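Side-chain contacts in salicylate 5-hydroxylase, large oxygenase component (PDB 7C8Z), which hydroxylates salicylate at carbon 5 to give gentisate, as the oxygenase component of a multicomponent enzyme carrying a Rieske [2Fe-2S] cluster and a mononuclear iron: residues A[126-131]-A[137-142]; A[133-138]-A[144-149]. All coordinates share one frame; numbering follows the deposited sequence.

Contact 1 (A[126-131]-A[137-142]). With FES (Fe2/s2 (inorganic) cluster), chain I.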
loop_
_atom_site.group_PDB
_atom_site.type_symbol
_atom_site.label_atom_id
_atom_site.label_comp_id
_atom_site.label_asym_id
_atom_site.label_seq_id
_atom_site.Cartn_x
_atom_site.Cartn_y
_atom_site.Cartn_z
ATOM N N LYS A 126 -10.543 19.466 29.205
ATOM C CA LYS A 126 -10.129 20.156 30.427
ATOM C C LYS A 126 -8.624 20.072 30.640
ATOM O O LYS A 126 -8.007 21.000 31.162
ATOM C CB LYS A 126 -10.831 19.548 31.628
ATOM C CG LYS A 126 -12.337 19.747 31.607
ATOM C CD LYS A 126 -13.044 18.638 32.326
ATOM C CE LYS A 126 -12.871 17.407 31.503
ATOM N NZ LYS A 126 -13.373 17.597 30.103
ATOM N N ASP A 127 -8.029 18.961 30.234
ATOM C CA ASP A 127 -6.618 18.671 30.434
ATOM C C ASP A 127 -6.213 17.617 29.416
ATOM O O ASP A 127 -7.063 16.958 28.814
ATOM C CB ASP A 127 -6.362 18.157 31.858
ATOM C CG ASP A 127 -7.389 17.114 32.292
ATOM O OD1 ASP A 127 -7.767 16.257 31.462
ATOM O OD2 ASP A 127 -7.814 17.150 33.466
ATOM N N PHE A 128 -4.916 17.511 29.171
ATOM C CA PHE A 128 -4.435 16.421 28.342
ATOM C C PHE A 128 -4.186 15.222 29.247
ATOM O O PHE A 128 -3.883 15.374 30.430
ATOM C CB PHE A 128 -3.167 16.819 27.587
ATOM C CG PHE A 128 -3.362 17.991 26.664
ATOM C CD1 PHE A 128 -4.345 17.959 25.682
ATOM C CD2 PHE A 128 -2.591 19.135 26.800
ATOM C CE1 PHE A 128 -4.541 19.035 24.840
ATOM C CE2 PHE A 128 -2.784 20.219 25.965
ATOM C CZ PHE A 128 -3.764 20.168 24.981
ATOM N N PHE A 129 -4.364 14.023 28.706
ATOM C CA PHE A 129 -4.094 12.847 29.519
ATOM C C PHE A 129 -3.739 11.672 28.624
ATOM O O PHE A 129 -4.312 11.495 27.544
ATOM C CB PHE A 129 -5.277 12.501 30.436
ATOM C CG PHE A 129 -6.279 11.567 29.822
ATOM C CD1 PHE A 129 -7.239 12.043 28.943
ATOM C CD2 PHE A 129 -6.274 10.217 30.136
ATOM C CE1 PHE A 129 -8.164 11.192 28.378
ATOM C CE2 PHE A 129 -7.198 9.359 29.576
ATOM C CZ PHE A 129 -8.146 9.847 28.694
ATOM N N CYS A 130 -2.781 10.898 29.070
ATOM C CA CYS A 130 -2.423 9.694 28.351
ATOM C C CYS A 130 -2.965 8.478 29.069
ATOM O O CYS A 130 -2.672 8.284 30.265
ATOM C CB CYS A 130 -0.915 9.575 28.204
ATOM S SG CYS A 130 -0.442 8.273 27.063
ATOM N N PRO A 131 -3.719 7.638 28.352
ATOM C CA PRO A 131 -4.433 6.528 28.990
ATOM C C PRO A 131 -3.618 5.264 29.165
ATOM O O PRO A 131 -4.116 4.331 29.805
ATOM C CB PRO A 131 -5.591 6.276 28.015
ATOM C CG PRO A 131 -5.027 6.632 26.683
ATOM C CD PRO A 131 -4.066 7.775 26.925
ATOM N N TYR A 137 -1.944 16.032 32.380
ATOM C CA TYR A 137 -1.228 17.277 32.139
ATOM C C TYR A 137 -2.211 18.435 32.023
ATOM O O TYR A 137 -3.304 18.284 31.466
ATOM C CB TYR A 137 -0.410 17.225 30.839
ATOM C CG TYR A 137 0.525 16.049 30.697
ATOM C CD1 TYR A 137 0.063 14.812 30.266
ATOM C CD2 TYR A 137 1.878 16.184 30.974
ATOM C CE1 TYR A 137 0.927 13.741 30.126
ATOM C CE2 TYR A 137 2.745 15.124 30.839
ATOM C CZ TYR A 137 2.271 13.906 30.416
ATOM O OH TYR A 137 3.151 12.855 30.284
ATOM N N SER A 138 -1.797 19.604 32.516
ATOM C CA SER A 138 -2.536 20.835 32.275
ATOM C C SER A 138 -2.614 21.133 30.774
ATOM O O SER A 138 -1.844 20.614 29.961
ATOM C CB SER A 138 -1.887 22.007 33.010
ATOM O OG SER A 138 -0.629 22.342 32.449
ATOM N N LEU A 139 -3.529 22.036 30.415
ATOM C CA LEU A 139 -3.592 22.514 29.039
ATOM C C LEU A 139 -2.366 23.324 28.637
ATOM O O LEU A 139 -2.262 23.721 27.468
ATOM C CB LEU A 139 -4.862 23.342 28.826
ATOM C CG LEU A 139 -6.187 22.577 28.873
ATOM C CD1 LEU A 139 -7.363 23.526 28.715
ATOM C CD2 LEU A 139 -6.228 21.479 27.808
ATOM N N LYS A 140 -1.445 23.579 29.566
ATOM C CA LYS A 140 -0.169 24.205 29.256
ATOM C C LYS A 140 0.961 23.196 29.131
ATOM O O LYS A 140 2.083 23.585 28.785
ATOM C CB LYS A 140 0.192 25.241 30.327
ATOM C CG LYS A 140 -0.820 26.367 30.474
ATOM C CD LYS A 140 -0.329 27.426 31.449
ATOM C CE LYS A 140 -0.209 28.776 30.770
ATOM N NZ LYS A 140 -1.542 29.369 30.465
ATOM N N GLY A 141 0.697 21.918 29.411
ATOM C CA GLY A 141 1.694 20.874 29.305
ATOM C C GLY A 141 2.322 20.442 30.611
ATOM O O GLY A 141 3.204 19.575 30.594
ATOM N N ASP A 142 1.898 21.010 31.737
ATOM C CA ASP A 142 2.497 20.686 33.025
ATOM C C ASP A 142 1.904 19.392 33.573
ATOM O O ASP A 142 0.682 19.245 33.653
ATOM C CB ASP A 142 2.273 21.828 34.014
ATOM C CG ASP A 142 2.874 23.131 33.542
ATOM O OD1 ASP A 142 4.060 23.126 33.148
ATOM O OD2 ASP A 142 2.165 24.161 33.569
HETATM FE FE1 FES I . 2.593 5.695 30.292
HETATM FE FE2 FES I . 1.536 8.248 28.938
HETATM S S1 FES I . 1.195 7.287 30.872
HETATM S S2 FES I . 2.911 6.666 28.354
#
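Phe128 and Tyr137 face each other as an antiparallel hydrogen-bonded pair, a nearly straight bond from Tyr137 N to Phe128 O (175° at the hydrogen) being matched by a more bent one from Phe128 N to Tyr137 O (132°). Both side chains leave the same face of the sheet. Leu139 reaches back to the Phe128 ring at about a right angle and lays CD2 over one face, 4.1 Å from the centroid, as a CH-pi contact. Leucine suits this place because one methyl branch can cover the ring while the residue also packs on Val96. Val96 and Ile94 of strand 91-97 and Val106 continue the apolar surroundings of Phe128. The hairpin of strands 128-130 and 135-137 carries the second half of the Rieske cluster motif, Cys130-X-X-His133, the first half being Cys110-X-His112; Cys130 places SG 2.7 Å from FE2 of the cluster. Tyr137 packs against Cys110, and its OH is hydrogen-bonded to Ala111 N. Ser138 opens a type I turn that ends at Gly141; its OG accepts from Lys140 N, making an ST turn, and from Asp142 N (2.9 Å). Gly141 has phi 101°, where a CB would press on the carbonyl O of Lys140, so glycine fits this turn.

Contact 2 (A[133-138]-A[144-149]); sequences HQWNYS and QGVPFR. With FES (Fe2/s2 (inorganic) cluster), chain I.
With chi1 at -84°, Trp135 CG stands beside its backbone N, and the indole is carried alongside Val146, whose CG2 is likewise anti to the carbonyl carbon; the two side chains point the same way. They belong to the antiparallel hairpin of strands 135-137 and 143-145 in the Rieske domain, which contains a classic beta bulge: Gln144 and Gly145 both face Asn136. Asn136 O therefore accepts two N-H groups, from Gln144 N at 2.7 Å and Gly145 N at 3.1 Å, while Asn136 N gives a nearly straight bond (173°) to Gly145 O. Asn136 ND2 is hydrogen-bonded to Asp127 OD2 on the preceding segment, a reach that an amide donor suits. Val146 CG2 sits 3.9 Å from the centroid of the Trp135 five-membered ring. Cluster sulfur S1 lies over the opposite face; a broad, mostly apolar indole can lie flat against it and probably limits access of solvent on that side. His133 binds FE1 through ND1 at 2.5 Å, with His112 as the second histidine on that iron. Its NE2 is hydrogen-bonded to Asp240 of the second subunit, and His133 also packs against His243, an iron ligand of that subunit, a route consistent with electron transfer between subunits, as in related oxygenases. The compact, rigid Pro147 ring packs alongside the backbone carbonyls of His133 and Gln134, its CD 3.8 Å from Trp135 CD1.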
loop_
_atom_site.group_PDB
_atom_site.type_symbol
_atom_site.label_atom_id
_atom_site.label_comp_id
_atom_site.label_asym_id
_atom_site.label_seq_id
_atom_site.Cartn_x
_atom_site.Cartn_y
_atom_site.Cartn_z
ATOM N N HIS A 133 -0.978 4.840 31.082
ATOM C CA HIS A 133 -0.918 4.799 32.539
ATOM C C HIS A 133 -1.584 6.030 33.149
ATOM O O HIS A 133 -1.376 6.325 34.331
ATOM C CB HIS A 133 0.530 4.647 33.008
ATOM C CG HIS A 133 1.234 3.483 32.381
ATOM N ND1 HIS A 133 1.680 3.497 31.077
ATOM C CD2 HIS A 133 1.544 2.258 32.867
ATOM C CE1 HIS A 133 2.248 2.341 30.791
ATOM N NE2 HIS A 133 2.179 1.569 31.860
ATOM N N GLN A 134 -2.375 6.749 32.348
ATOM C CA GLN A 134 -3.262 7.817 32.816
ATOM C C GLN A 134 -2.493 8.965 33.463
ATOM O O GLN A 134 -2.845 9.449 34.540
ATOM C CB GLN A 134 -4.320 7.265 33.773
ATOM C CG GLN A 134 -5.172 6.175 33.169
ATOM C CD GLN A 134 -6.264 6.721 32.274
ATOM O OE1 GLN A 134 -6.488 7.928 32.215
ATOM N NE2 GLN A 134 -6.953 5.829 31.567
ATOM N N TRP A 135 -1.450 9.428 32.781
ATOM C CA TRP A 135 -0.753 10.628 33.233
ATOM C C TRP A 135 -1.561 11.846 32.809
ATOM O O TRP A 135 -2.032 11.915 31.671
ATOM C CB TRP A 135 0.662 10.702 32.661
ATOM C CG TRP A 135 1.678 9.916 33.441
ATOM C CD1 TRP A 135 1.440 8.832 34.228
ATOM C CD2 TRP A 135 3.094 10.150 33.500
ATOM N NE1 TRP A 135 2.615 8.375 34.778
ATOM C CE2 TRP A 135 3.645 9.165 34.346
ATOM C CE3 TRP A 135 3.949 11.094 32.916
ATOM C CZ2 TRP A 135 5.009 9.097 34.628
ATOM C CZ3 TRP A 135 5.306 11.024 33.199
ATOM C CH2 TRP A 135 5.822 10.032 34.047
ATOM N N ASN A 136 -1.740 12.794 33.727
ATOM C CA ASN A 136 -2.577 13.966 33.496
ATOM C C ASN A 136 -1.718 15.222 33.419
ATOM O O ASN A 136 -0.879 15.459 34.296
ATOM C CB ASN A 136 -3.623 14.099 34.608
ATOM C CG ASN A 136 -4.637 15.203 34.340
ATOM O OD1 ASN A 136 -4.296 16.387 34.287
ATOM N ND2 ASN A 136 -5.896 14.814 34.169
ATOM N N TYR A 137 -1.944 16.032 32.380
ATOM C CA TYR A 137 -1.228 17.277 32.139
ATOM C C TYR A 137 -2.211 18.435 32.023
ATOM O O TYR A 137 -3.304 18.284 31.466
ATOM C CB TYR A 137 -0.410 17.225 30.839
ATOM C CG TYR A 137 0.525 16.049 30.697
ATOM C CD1 TYR A 137 0.063 14.812 30.266
ATOM C CD2 TYR A 137 1.878 16.184 30.974
ATOM C CE1 TYR A 137 0.927 13.741 30.126
ATOM C CE2 TYR A 137 2.745 15.124 30.839
ATOM C CZ TYR A 137 2.271 13.906 30.416
ATOM O OH TYR A 137 3.151 12.855 30.284
ATOM N N SER A 138 -1.797 19.604 32.516
ATOM C CA SER A 138 -2.536 20.835 32.275
ATOM C C SER A 138 -2.614 21.133 30.774
ATOM O O SER A 138 -1.844 20.614 29.961
ATOM C CB SER A 138 -1.887 22.007 33.010
ATOM O OG SER A 138 -0.629 22.342 32.449
ATOM N N GLN A 144 0.343 17.201 35.898
ATOM C CA GLN A 144 -0.445 17.438 37.102
ATOM C C GLN A 144 -0.703 16.186 37.924
ATOM O O GLN A 144 -0.927 16.292 39.136
ATOM C CB GLN A 144 -1.793 18.064 36.741
ATOM C CG GLN A 144 -1.700 19.475 36.231
ATOM C CD GLN A 144 -3.027 19.975 35.715
ATOM O OE1 GLN A 144 -3.873 19.190 35.283
ATOM N NE2 GLN A 144 -3.231 21.286 35.775
ATOM N N GLY A 145 -0.688 15.008 37.307
ATOM C CA GLY A 145 -1.021 13.798 38.029
ATOM C C GLY A 145 -0.299 12.575 37.510
ATOM O O GLY A 145 -0.216 12.351 36.300
ATOM N N VAL A 146 0.230 11.777 38.430
ATOM C CA VAL A 146 0.879 10.510 38.103
ATOM C C VAL A 146 0.293 9.448 39.025
ATOM O O VAL A 146 0.538 9.485 40.240
ATOM C CB VAL A 146 2.407 10.604 38.256
ATOM C CG1 VAL A 146 3.043 9.225 38.168
ATOM C CG2 VAL A 146 2.989 11.523 37.204
ATOM N N PRO A 147 -0.513 8.522 38.512
ATOM C CA PRO A 147 -1.073 7.479 39.379
ATOM C C PRO A 147 0.029 6.675 40.059
ATOM O O PRO A 147 1.007 6.269 39.428
ATOM C CB PRO A 147 -1.896 6.617 38.414
ATOM C CG PRO A 147 -2.176 7.502 37.234
ATOM C CD PRO A 147 -1.025 8.454 37.132
ATOM N N PHE A 148 -0.129 6.469 41.367
ATOM C CA PHE A 148 0.787 5.683 42.198
ATOM C C PHE A 148 2.180 6.290 42.290
ATOM O O PHE A 148 3.128 5.591 42.671
ATOM C CB PHE A 148 0.923 4.232 41.717
ATOM C CG PHE A 148 -0.356 3.602 41.245
ATOM C CD1 PHE A 148 -1.549 3.813 41.908
ATOM C CD2 PHE A 148 -0.351 2.765 40.138
ATOM C CE1 PHE A 148 -2.716 3.212 41.473
ATOM C CE2 PHE A 148 -1.517 2.160 39.696
ATOM C CZ PHE A 148 -2.700 2.387 40.367
ATOM N N ARG A 149 2.312 7.582 41.970
ATOM C CA ARG A 149 3.584 8.288 42.110
ATOM C C ARG A 149 4.144 8.070 43.498
ATOM O O ARG A 149 5.330 7.753 43.688
ATOM C CB ARG A 149 3.349 9.791 41.901
ATOM C CG ARG A 149 4.603 10.660 41.801
ATOM C CD ARG A 149 5.115 11.108 43.155
ATOM N NE ARG A 149 5.834 12.376 43.101
ATOM C CZ ARG A 149 5.285 13.563 43.331
ATOM N NH1 ARG A 149 3.997 13.665 43.643
ATOM N NH2 ARG A 149 6.034 14.655 43.268
HETATM FE FE1 FES I . 2.593 5.695 30.292
HETATM FE FE2 FES I . 1.536 8.248 28.938
HETATM S S1 FES I . 1.195 7.287 30.872
HETATM S S2 FES I . 2.911 6.666 28.354
#

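In the fold
Along the chain, segment 126-131 runs into the turn that brings up 135-137, and contact 1 closes that first loop. The same central strand then pairs on its other edge with 143-145, so contact 2 closes a second, overlapping loop. The two contacts interlock rather than nest, sharing Tyr137 and Ser138, and build the three-stranded sheet in the order 128-130, 135-137, 143-145. Cys130 N lies 2.9 Å from Trp135 O, probably hydrogen-bonded across the first turn. Both contacts reach the cluster, Cys130 at one iron and His133 at the other, while contact 1 joins the sheet to strands 91-97 and 103-107 and contact 2 meets the second subunit.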